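Long-range contacts in GAF domain-containing protein (Thermoplasma acidophilum, PDB 4MN7), which probably reduces free methionine-R-sulfoxide back to methionine, as a GAF-domain enzyme of the type II free methionine-R-sulfoxide reductases: residues G36-L40 against V51-L55; C60-V64 against P102-D107; P95-Q99 against A132-H136. The protein carries 1 engineered substitution. All blocks are in the same frame, centred on the assembly; numbering follows the deposited sequence.

Three contacts follow the layers of one GAF domain. Interaction 1 pairs the end strand 52-53 with strand 37-44. Interaction 2 lays the next element, helix 59-66, on the central strand 101-110; the centres of these two contacts are about 9 Å apart, and they touch where I53 CD1 meets C60 CB at 3.8 Å. Interaction 3 packs helix 118-136 against strand 90-98, its centre about 11 Å from that of interaction 2. The neighbouring strands 101-110 and 90-98 tie the two, I103 N lying 2.8 Å from V96 O, a probable hydrogen bond. Interactions 1 and 3 do not touch, their centres being about 16 Å apart. C60 probably lies near the catalytic pocket.

Interaction 1 (G36-L40 against V51-L55); sequences GKLKL and VEINL
One face of the N54 side-chain amide is covered by the aliphatic part of K37, whose CD lies 3.6 Å from N54 OD1 and almost as near to CG and ND2; at the ND2 end of the same amide sits a water. This is the outer corner of the GAF-domain sheet, a beta hairpin in which the short strand 52-53 runs antiparallel to strand 37-44. K37 reaches over because its CG stands anti to the backbone N (chi1 -177°) and the chain bends at chi3, bringing NZ to 2.9 Å from that water, which also accepts from N54 ND2. A long chain, apolar along its length and charged at its end, suits this solvent-lined margin. An alanine in place of K37 would probably leave the N54 amide uncovered on that face and its water without the ammonium partner.

The backbones are joined by a reciprocal pair of hydrogen bonds between L38 and I53: L38 N to I53 O at 3.0 Å and I53 N to L38 O at 2.9 Å. L40 N donates to V51 O at 2.9 Å. L38 and I53 direct their side chains to the face turned to helix 59-66, CB to CB 4.0 Å, and I53 reaches C60 and S61 there. K39 and E52 take the other face, running side by side through their methylenes, while K39 CE touches V51 CG1 at 3.7 Å. G36, whose positive phi is easy for a residue without a side chain, turns its O to a second water at 2.6 Å, and this water accepts from L55 N.

Interaction 2 (C60-V64 against P102-D107); sequences CSLAV and PIGEID
The polar part of the contact gathers where the carboxyl group of E105 meets C60 at the start of the helical segment. E105 OE1 comes to 2.5 Å from C60 O, while OE2 lies 3.1 Å from C60 CB. E105 is set there by a first torsion that places CG between its backbone N and carbonyl carbon (chi1 63°), after which the chain runs extended from the strand into the helix. A glutamate has just the length to bridge these layers.

Sulfur supplies the second kind of contact. C60 SG is 3.2 Å from D107 OD2 and 3.5 Å from E105 OE2, and so lies against the carboxyl groups of two residues on the same strand. D107 OD1 in turn is close to E91 OE2 on the neighbouring strand 90-98.

Carbon set against oxygen makes a third group. V64 lays its CG2 methyl against E105 OE1 at 3.6 Å, its side chain crossing that of E105 at about a right angle, and the proline ring of P102 puts CG 3.6 Å from V64 O. Apolar packing between the segments is slight: V64 CG1 faces P102 CB at 4.4 Å. A63, on the side of the helix turned to the strand, points CB toward it and reaches V93 as well; its small side chain suits the close layer.

The axes of segments 60-64 and 102-107 come within 8.5 Å, their N-to-C directions 137° apart, on the face of the sheet away from helix 118-136. In the strand, I103 and G104 both face V96, a classic beta bulge. In GAF domains this face commonly carries the ligand pocket, and the acid-rich patch around C60 probably lies near it.

Interaction 3 (P95-Q99 against A132-H136); sequences PVRYQ and APLVH
Y98 and H136 both hold CG trans to the main-chain N (chi1 -169° and -180°), which sends the two rings out from strand and helix to meet flat on flat. This stack joins the 132-136 part of helix 118-136 to strand 90-98 in the GAF domain's alpha-beta layer packing, where segments 95-98 and 132-136 cross almost perpendicularly, at 87°. The ring planes are only 5° apart and the centroids 3.6 Å. H136 CD2 lies over the centre of the tyrosine and Y98 CZ over that of the imidazole, so the overlap is extensive; P133 CA approaches the tyrosine at its edge. Two flat aromatic groups suit this partly exposed margin, since they can stack almost parallel, the imidazole nitrogens included in the overlap.

Deeper in, V96 acts through a single methyl: CG1 lies 3.6 Å from A132 CA and 4.0 Å from V135 CB. V135 and H136 also meet I103 of the next strand, and P133 and L134 pack on L130 of the second subunit. R97 points away from the helix, its NE bonded to N67 OD1. The small A132 is consistent with the close approach of helix to strand: its CB lies 3.3 Å from the backbone R97 O.

Interaction 1 (G36-L40 against V51-L55)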
loop_
_atom_site.group_PDB
_atom_site.type_symbol
_atom_site.label_atom_id
_atom_site.label_comp_id
_atom_site.label_asym_id
_atom_site.label_seq_id
_atom_site.Cartn_x
_atom_site.Cartn_y
_atom_site.Cartn_z
ATOM N N GLY A 36 1.476 1.963 22.687
ATOM C CA GLY A 36 0.848 0.891 23.464
ATOM C C GLY A 36 -0.653 0.915 23.483
ATOM O O GLY A 36 -1.263 0.215 24.254
ATOM N N LYS A 37 -1.247 1.710 22.605
ATOM C CA LYS A 37 -2.657 1.694 22.413
ATOM C C LYS A 37 -3.034 1.688 20.926
ATOM O O LYS A 37 -2.325 2.255 20.062
ATOM C CB LYS A 37 -3.163 2.981 23.092
ATOM C CG LYS A 37 -4.647 3.200 23.094
ATOM C CD LYS A 37 -5.080 4.127 24.243
ATOM C CE LYS A 37 -4.500 5.527 24.228
ATOM N NZ LYS A 37 -4.798 6.170 25.557
ATOM N N LEU A 38 -4.146 1.049 20.611
ATOM C CA LEU A 38 -4.653 1.027 19.251
ATOM C C LEU A 38 -5.272 2.378 18.859
ATOM O O LEU A 38 -6.086 2.907 19.591
ATOM C CB LEU A 38 -5.675 -0.092 19.071
ATOM C CG LEU A 38 -5.080 -1.532 19.130
ATOM C CD1 LEU A 38 -6.110 -2.589 19.434
ATOM C CD2 LEU A 38 -4.362 -1.855 17.831
ATOM N N LYS A 39 -4.915 2.871 17.666
ATOM C CA LYS A 39 -5.456 4.073 17.100
ATOM C C LYS A 39 -5.993 3.857 15.691
ATOM O O LYS A 39 -5.280 3.440 14.843
ATOM C CB LYS A 39 -4.360 5.121 17.079
ATOM C CG LYS A 39 -4.741 6.477 16.514
ATOM C CD LYS A 39 -5.867 7.171 17.262
ATOM C CE LYS A 39 -6.476 8.328 16.442
ATOM N NZ LYS A 39 -5.422 9.122 15.728
ATOM N N LEU A 40 -7.253 4.162 15.449
ATOM C CA LEU A 40 -7.814 4.046 14.088
ATOM C C LEU A 40 -7.191 5.077 13.167
ATOM O O LEU A 40 -7.311 6.270 13.388
ATOM C CB LEU A 40 -9.308 4.272 14.128
ATOM C CG LEU A 40 -10.151 4.061 12.865
ATOM C CD1 LEU A 40 -10.017 2.663 12.318
ATOM C CD2 LEU A 40 -11.604 4.418 13.135
ATOM N N VAL A 51 -12.186 4.891 18.581
ATOM C CA VAL A 51 -11.058 5.423 17.846
ATOM C C VAL A 51 -9.741 5.065 18.520
ATOM O O VAL A 51 -8.756 4.860 17.809
ATOM C CB VAL A 51 -11.207 6.943 17.718
ATOM C CG1 VAL A 51 -10.112 7.529 16.875
ATOM C CG2 VAL A 51 -12.581 7.260 17.143
ATOM N N GLU A 52 -9.718 5.069 19.867
ATOM C CA GLU A 52 -8.555 4.603 20.654
ATOM C C GLU A 52 -8.999 3.439 21.491
ATOM O O GLU A 52 -10.042 3.506 22.149
ATOM C CB GLU A 52 -7.984 5.657 21.580
ATOM C CG GLU A 52 -7.747 7.015 20.931
ATOM C CD GLU A 52 -8.966 7.953 21.005
ATOM O OE1 GLU A 52 -9.926 7.640 21.771
ATOM O OE2 GLU A 52 -8.940 9.005 20.297
ATOM N N ILE A 53 -8.240 2.352 21.437
ATOM C CA ILE A 53 -8.588 1.114 22.181
ATOM C C ILE A 53 -7.408 0.670 23.005
ATOM O O ILE A 53 -6.364 0.309 22.482
ATOM C CB ILE A 53 -9.073 -0.008 21.264
ATOM C CG1 ILE A 53 -10.313 0.460 20.439
ATOM C CG2 ILE A 53 -9.399 -1.315 22.014
ATOM C CD1 ILE A 53 -10.593 -0.537 19.306
ATOM N N ASN A 54 -7.595 0.728 24.311
ATOM C CA ASN A 54 -6.627 0.210 25.253
ATOM C C ASN A 54 -6.603 -1.291 25.182
ATOM O O ASN A 54 -7.583 -1.906 24.855
ATOM C CB ASN A 54 -6.975 0.693 26.672
ATOM C CG ASN A 54 -6.673 2.166 26.897
ATOM O OD1 ASN A 54 -5.588 2.567 27.435
ATOM N ND2 ASN A 54 -7.653 2.947 26.704
ATOM N N LEU A 55 -5.421 -1.879 25.320
ATOM C CA LEU A 55 -5.259 -3.321 25.315
ATOM C C LEU A 55 -6.136 -3.920 26.399
ATOM O O LEU A 55 -6.010 -3.624 27.577
ATOM C CB LEU A 55 -3.830 -3.667 25.528
ATOM C CG LEU A 55 -2.845 -3.140 24.448
ATOM C CD1 LEU A 55 -1.415 -3.539 24.765
ATOM C CD2 LEU A 55 -3.253 -3.646 23.098
HETATM O O HOH W 1 -3.328 0.205 25.884
HETATM O O HOH W 2 -7.542 5.901 26.354
#

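Interaction 2 (C60-V64 against P102-D107)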
loop_
_atom_site.group_PDB
_atom_site.type_symbol
_atom_site.label_atom_id
_atom_site.label_comp_id
_atom_site.label_asym_id
_atom_site.label_seq_id
_atom_site.Cartn_x
_atom_site.Cartn_y
_atom_site.Cartn_z
ATOM N N CYS A 60 -10.623 -6.399 19.021
ATOM C CA CYS A 60 -9.550 -5.609 18.477
ATOM C C CYS A 60 -8.256 -5.872 19.311
ATOM O O CYS A 60 -7.154 -6.012 18.777
ATOM C CB CYS A 60 -9.977 -4.170 18.444
ATOM S SG CYS A 60 -11.182 -3.812 17.124
ATOM N N SER A 61 -8.362 -5.943 20.625
ATOM C CA SER A 61 -7.167 -6.169 21.430
ATOM C C SER A 61 -6.672 -7.545 21.264
ATOM O O SER A 61 -5.443 -7.789 21.231
ATOM C CB SER A 61 -7.493 -6.028 22.937
ATOM O OG SER A 61 -7.971 -4.753 23.112
ATOM N N LEU A 62 -7.633 -8.465 21.231
ATOM C CA LEU A 62 -7.293 -9.878 21.214
ATOM C C LEU A 62 -6.341 -10.228 20.070
ATOM O O LEU A 62 -5.404 -10.981 20.286
ATOM C CB LEU A 62 -8.548 -10.786 21.221
ATOM C CG LEU A 62 -8.416 -12.169 21.822
ATOM C CD1 LEU A 62 -7.946 -12.024 23.264
ATOM C CD2 LEU A 62 -9.743 -12.948 21.759
ATOM N N ALA A 63 -6.553 -9.660 18.879
ATOM C CA ALA A 63 -5.725 -10.052 17.732
ATOM C C ALA A 63 -4.265 -9.673 17.960
ATOM O O ALA A 63 -3.357 -10.341 17.542
ATOM C CB ALA A 63 -6.224 -9.411 16.479
ATOM N N VAL A 64 -4.069 -8.534 18.574
ATOM C CA VAL A 64 -2.750 -8.043 18.829
ATOM C C VAL A 64 -2.174 -8.810 19.997
ATOM O O VAL A 64 -1.006 -9.107 19.974
ATOM C CB VAL A 64 -2.778 -6.543 19.124
ATOM C CG1 VAL A 64 -1.512 -6.108 19.824
ATOM C CG2 VAL A 64 -2.864 -5.811 17.783
ATOM N N PRO A 102 3.185 -7.905 15.961
ATOM C CA PRO A 102 2.018 -7.171 15.574
ATOM C C PRO A 102 2.239 -5.681 15.732
ATOM O O PRO A 102 2.789 -5.248 16.729
ATOM C CB PRO A 102 0.939 -7.692 16.521
ATOM C CG PRO A 102 1.681 -8.343 17.673
ATOM C CD PRO A 102 3.010 -8.720 17.176
ATOM N N ILE A 103 1.875 -4.905 14.725
ATOM C CA ILE A 103 1.990 -3.438 14.836
ATOM C C ILE A 103 0.661 -2.733 14.636
ATOM O O ILE A 103 0.577 -1.493 14.687
ATOM C CB ILE A 103 3.055 -2.880 13.879
ATOM C CG1 ILE A 103 2.718 -3.304 12.436
ATOM C CG2 ILE A 103 4.417 -3.444 14.311
ATOM C CD1 ILE A 103 3.124 -2.321 11.370
ATOM N N GLY A 104 -0.353 -3.519 14.393
ATOM C CA GLY A 104 -1.660 -3.032 14.102
ATOM C C GLY A 104 -2.543 -4.126 13.587
ATOM O O GLY A 104 -2.281 -5.306 13.791
ATOM N N GLU A 105 -3.673 -3.744 13.002
ATOM C CA GLU A 105 -4.649 -4.765 12.560
ATOM C C GLU A 105 -5.621 -4.261 11.546
ATOM O O GLU A 105 -5.836 -3.035 11.425
ATOM C CB GLU A 105 -5.409 -5.272 13.802
ATOM C CG GLU A 105 -6.215 -4.173 14.462
ATOM C CD GLU A 105 -6.776 -4.608 15.827
ATOM O OE1 GLU A 105 -6.233 -5.516 16.466
ATOM O OE2 GLU A 105 -7.826 -4.111 16.179
ATOM N N ILE A 106 -6.300 -5.173 10.882
ATOM C CA ILE A 106 -7.443 -4.830 10.028
ATOM C C ILE A 106 -8.625 -5.378 10.780
ATOM O O ILE A 106 -8.629 -6.539 11.103
ATOM C CB ILE A 106 -7.335 -5.522 8.649
ATOM C CG1 ILE A 106 -6.021 -5.144 8.001
ATOM C CG2 ILE A 106 -8.471 -5.126 7.716
ATOM C CD1 ILE A 106 -5.820 -5.722 6.651
ATOM N N ASP A 107 -9.630 -4.526 11.022
ATOM C CA ASP A 107 -10.867 -4.861 11.696
ATOM C C ASP A 107 -12.000 -4.714 10.739
ATOM O O ASP A 107 -12.217 -3.627 10.175
ATOM C CB ASP A 107 -11.059 -3.880 12.870
ATOM C CG ASP A 107 -12.297 -4.160 13.723
ATOM O OD1 ASP A 107 -12.771 -5.327 13.754
ATOM O OD2 ASP A 107 -12.791 -3.198 14.391
#

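Interaction 3 (P95-Q99 against A132-H136)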
loop_
_atom_site.group_PDB
_atom_site.type_symbol
_atom_site.label_atom_id
_atom_site.label_comp_id
_atom_site.label_asym_id
_atom_site.label_seq_id
_atom_site.Cartn_x
_atom_site.Cartn_y
_atom_site.Cartn_z
ATOM N N PRO A 95 -4.303 -9.462 12.484
ATOM C CA PRO A 95 -3.090 -8.704 12.865
ATOM C C PRO A 95 -2.240 -8.306 11.692
ATOM O O PRO A 95 -2.130 -9.071 10.735
ATOM C CB PRO A 95 -2.315 -9.682 13.733
ATOM C CG PRO A 95 -2.853 -11.001 13.360
ATOM C CD PRO A 95 -4.249 -10.827 12.979
ATOM N N VAL A 96 -1.659 -7.112 11.763
ATOM C CA VAL A 96 -0.664 -6.639 10.768
ATOM C C VAL A 96 0.692 -6.793 11.400
ATOM O O VAL A 96 0.922 -6.235 12.427
ATOM C CB VAL A 96 -0.888 -5.185 10.338
ATOM C CG1 VAL A 96 0.274 -4.669 9.416
ATOM C CG2 VAL A 96 -2.247 -5.094 9.652
ATOM N N ARG A 97 1.541 -7.626 10.836
ATOM C CA ARG A 97 2.844 -7.859 11.400
ATOM C C ARG A 97 4.061 -7.237 10.677
ATOM O O ARG A 97 4.175 -7.195 9.432
ATOM C CB ARG A 97 3.103 -9.346 11.475
ATOM C CG ARG A 97 2.066 -10.077 12.279
ATOM C CD ARG A 97 2.213 -11.562 12.005
ATOM N NE ARG A 97 1.256 -12.301 12.775
ATOM C CZ ARG A 97 0.603 -13.347 12.337
ATOM N NH1 ARG A 97 0.843 -13.814 11.145
ATOM N NH2 ARG A 97 -0.249 -13.972 13.134
ATOM N N TYR A 98 5.014 -6.805 11.494
ATOM C CA TYR A 98 6.241 -6.163 11.005
ATOM C C TYR A 98 7.391 -6.740 11.804
ATOM O O TYR A 98 7.462 -6.600 12.999
ATOM C CB TYR A 98 6.124 -4.666 11.137
ATOM C CG TYR A 98 7.223 -3.870 10.423
ATOM C CD1 TYR A 98 8.462 -3.579 11.073
ATOM C CD2 TYR A 98 7.053 -3.446 9.110
ATOM C CE1 TYR A 98 9.474 -2.861 10.417
ATOM C CE2 TYR A 98 8.043 -2.717 8.459
ATOM C CZ TYR A 98 9.244 -2.413 9.120
ATOM O OH TYR A 98 10.209 -1.705 8.436
ATOM N N GLN A 99 8.242 -7.479 11.118
ATOM C CA GLN A 99 9.297 -8.244 11.765
ATOM C C GLN A 99 8.734 -9.235 12.748
ATOM O O GLN A 99 9.176 -9.272 13.857
ATOM C CB GLN A 99 10.313 -7.275 12.403
ATOM C CG GLN A 99 11.103 -6.607 11.286
ATOM C CD GLN A 99 11.768 -5.330 11.667
ATOM O OE1 GLN A 99 11.459 -4.734 12.679
ATOM N NE2 GLN A 99 12.681 -4.892 10.842
ATOM N N ALA A 132 1.714 -4.195 5.362
ATOM C CA ALA A 132 2.444 -3.903 6.599
ATOM C C ALA A 132 3.448 -2.745 6.561
ATOM O O ALA A 132 3.484 -1.959 7.492
ATOM C CB ALA A 132 3.095 -5.129 7.137
ATOM N N PRO A 133 4.242 -2.618 5.497
ATOM C CA PRO A 133 5.179 -1.487 5.561
ATOM C C PRO A 133 4.468 -0.176 5.619
ATOM O O PRO A 133 4.914 0.777 6.243
ATOM C CB PRO A 133 5.959 -1.611 4.226
ATOM C CG PRO A 133 6.011 -3.109 4.023
ATOM C CD PRO A 133 4.661 -3.612 4.483
ATOM N N LEU A 134 3.337 -0.114 4.940
ATOM C CA LEU A 134 2.612 1.089 4.926
ATOM C C LEU A 134 2.005 1.380 6.277
ATOM O O LEU A 134 2.044 2.490 6.728
ATOM C CB LEU A 134 1.523 1.066 3.864
ATOM C CG LEU A 134 2.033 1.074 2.432
ATOM C CD1 LEU A 134 0.967 0.484 1.518
ATOM C CD2 LEU A 134 2.351 2.497 2.062
ATOM N N VAL A 135 1.402 0.397 6.907
ATOM C CA VAL A 135 0.789 0.573 8.247
ATOM C C VAL A 135 1.894 0.923 9.250
ATOM O O VAL A 135 1.696 1.679 10.161
ATOM C CB VAL A 135 0.173 -0.740 8.737
ATOM C CG1 VAL A 135 -0.176 -0.656 10.227
ATOM C CG2 VAL A 135 -1.052 -1.045 7.954
ATOM N N HIS A 136 3.078 0.393 9.025
ATOM C CA HIS A 136 4.204 0.637 9.893
ATOM C C HIS A 136 4.601 2.106 9.974
ATOM O O HIS A 136 5.117 2.565 10.965
ATOM C CB HIS A 136 5.405 -0.175 9.434
ATOM C CG HIS A 136 6.621 0.009 10.290
ATOM N ND1 HIS A 136 7.693 0.773 9.891
ATOM C CD2 HIS A 136 6.927 -0.441 11.531
ATOM C CE1 HIS A 136 8.626 0.762 10.831
ATOM N NE2 HIS A 136 8.185 0.032 11.835
#